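Local coordinates for protein putative enoyl-CoA hydratase/isomerase (Bordetella parapertussis, PDB 3ISA) that probably acts on acyl-CoA thioesters as an enoyl-CoA hydratase or isomerase of the crotonase family, its precise substrate being unknown, at residues R205-L208 with H209-R213. Residues are numbered along the deposited sequence; the frame is centred on the assembly and turned at random.
Sequences RATL and HRVLR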
loop_
_atom_site.group_PDB
_atom_site.type_symbol
_atom_site.label_atom_id
_atom_site.label_comp_id
_atom_site.label_asym_id
_atom_site.label_seq_id
_atom_site.Cartn_x
_atom_site.Cartn_y
_atom_site.Cartn_z
ATOM N N ARG D 205 -4.232 -24.989 5.004
ATOM C CA ARG D 205 -3.571 -24.939 3.706
ATOM C C ARG D 205 -3.934 -23.649 2.952
ATOM O O ARG D 205 -3.047 -22.962 2.431
ATOM C CB ARG D 205 -3.898 -26.193 2.879
ATOM C CG ARG D 205 -3.282 -26.215 1.474
ATOM C CD ARG D 205 -3.585 -27.515 0.711
ATOM N NE ARG D 205 -5.026 -27.795 0.563
ATOM C CZ ARG D 205 -5.653 -28.805 1.159
ATOM N NH1 ARG D 205 -4.971 -29.647 1.932
ATOM N NH2 ARG D 205 -6.964 -28.981 0.975
ATOM N N ALA D 206 -5.221 -23.313 2.924
ATOM C CA ALA D 206 -5.695 -22.110 2.247
ATOM C C ALA D 206 -5.082 -20.857 2.868
ATOM O O ALA D 206 -4.621 -19.969 2.152
ATOM C CB ALA D 206 -7.218 -22.032 2.301
ATOM N N THR D 207 -5.061 -20.806 4.197
ATOM C CA THR D 207 -4.471 -19.671 4.921
ATOM C C THR D 207 -2.982 -19.526 4.614
ATOM O O THR D 207 -2.512 -18.433 4.286
ATOM C CB THR D 207 -4.714 -19.795 6.437
ATOM O OG1 THR D 207 -6.116 -19.682 6.683
ATOM C CG2 THR D 207 -3.974 -18.685 7.215
ATOM N N LEU D 208 -2.249 -20.637 4.662
ATOM C CA LEU D 208 -0.832 -20.629 4.334
ATOM C C LEU D 208 -0.577 -20.072 2.931
ATOM O O LEU D 208 0.305 -19.227 2.753
ATOM C CB LEU D 208 -0.248 -22.045 4.432
ATOM C CG LEU D 208 1.212 -22.152 3.998
ATOM C CD1 LEU D 208 2.137 -21.304 4.889
ATOM C CD2 LEU D 208 1.669 -23.598 3.974
ATOM N N HIS D 209 -1.337 -20.554 1.940
ATOM C CA HIS D 209 -1.186 -20.066 0.558
ATOM C C HIS D 209 -1.463 -18.574 0.441
ATOM O O HIS D 209 -0.720 -17.860 -0.241
ATOM C CB HIS D 209 -2.070 -20.843 -0.426
ATOM C CG HIS D 209 -1.695 -22.285 -0.559
ATOM N ND1 HIS D 209 -2.434 -23.178 -1.303
ATOM C CD2 HIS D 209 -0.671 -22.994 -0.027
ATOM C CE1 HIS D 209 -1.873 -24.372 -1.230
ATOM N NE2 HIS D 209 -0.813 -24.291 -0.451
ATOM N N ARG D 210 -2.527 -18.138 1.112
ATOM C CA ARG D 210 -2.910 -16.731 1.107
ATOM C C ARG D 210 -1.811 -15.866 1.737
ATOM O O ARG D 210 -1.445 -14.822 1.176
ATOM C CB ARG D 210 -4.253 -16.525 1.811
ATOM C CG ARG D 210 -4.659 -15.057 1.921
ATOM C CD ARG D 210 -5.997 -14.853 2.625
ATOM N NE ARG D 210 -6.047 -15.366 4.001
ATOM C CZ ARG D 210 -5.557 -14.748 5.077
ATOM N NH1 ARG D 210 -4.934 -13.582 4.981
ATOM N NH2 ARG D 210 -5.688 -15.310 6.265
ATOM N N VAL D 211 -1.248 -16.319 2.855
ATOM C CA VAL D 211 -0.168 -15.597 3.559
ATOM C C VAL D 211 1.142 -15.535 2.749
ATOM O O VAL D 211 1.810 -14.489 2.705
ATOM C CB VAL D 211 0.031 -16.210 4.988
ATOM C CG1 VAL D 211 1.291 -15.715 5.650
ATOM C CG2 VAL D 211 -1.170 -15.900 5.855
ATOM N N LEU D 212 1.493 -16.625 2.071
ATOM C CA LEU D 212 2.717 -16.653 1.269
ATOM C C LEU D 212 2.710 -15.812 -0.015
ATOM O O LEU D 212 3.761 -15.329 -0.440
ATOM C CB LEU D 212 3.116 -18.096 0.918
ATOM C CG LEU D 212 3.578 -18.996 2.078
ATOM C CD1 LEU D 212 3.793 -20.419 1.577
ATOM C CD2 LEU D 212 4.838 -18.462 2.762
ATOM N N ARG D 213 1.544 -15.665 -0.639
ATOM C CA ARG D 213 1.435 -15.101 -1.989
ATOM C C ARG D 213 1.555 -13.575 -2.035
ATOM O O ARG D 213 0.960 -12.884 -1.206
ATOM C CB ARG D 213 0.104 -15.547 -2.617
ATOM C CG ARG D 213 -0.123 -15.081 -4.040
ATOM C CD ARG D 213 -1.321 -15.772 -4.656
ATOM N NE ARG D 213 -1.467 -15.400 -6.059
ATOM C CZ ARG D 213 -2.459 -14.661 -6.548
ATOM N NH1 ARG D 213 -3.426 -14.216 -5.752
ATOM N NH2 ARG D 213 -2.486 -14.378 -7.844
#
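Arg205 and His209, one helical turn apart, extend alongside each other in one direction: Arg205 CG packs against the far end of the imidazole, 3.6 Å from His209 CE1. The same ring has one face over its neighbour's backbone, since Arg205 O lies 3.3 Å above the ring plane, nearer its CG-CD2 side. With CG anti to the carbonyl carbon (chi1 -65°), the His209 ring is swung back along the helix onto that oxygen, which also accepts the His209 N-H in a nearly straight bond (3.0 Å from N to Arg205 O, 167° at the hydrogen). On another side of the helix Leu208 and Leu212 meet obliquely through their methyls, CD1 of Leu208 lying 3.8 Å from CD1 of Leu212. Thr207 CG2 lies alongside Val211 CG2, 4.2 Å away. Beneath these side chains run i to i+4 backbone bonds, the shortest joining Val211 N to Thr207 O at 2.8 Å. Carbonyls beyond the contact hold the polar ends: Ser97 O takes a hydrogen bond from His209 ND1, which probably helps hold the rotation of the ring, Ala197 O binds Arg205 NH1, and Ala203 O pairs with Thr207 OG1. All of this belongs to helix 202-212, whose helical backbone ends before Arg213. One flank faces the loop joining helix 77-95 to strand 100-105; along another, Val211 and Leu212 pack on Arg145 and Arg148 of helix 144-151 of a second subunit, Leu208 on Gly161 at the end of that subunit's helix 153-161, and Thr207 on its Val141.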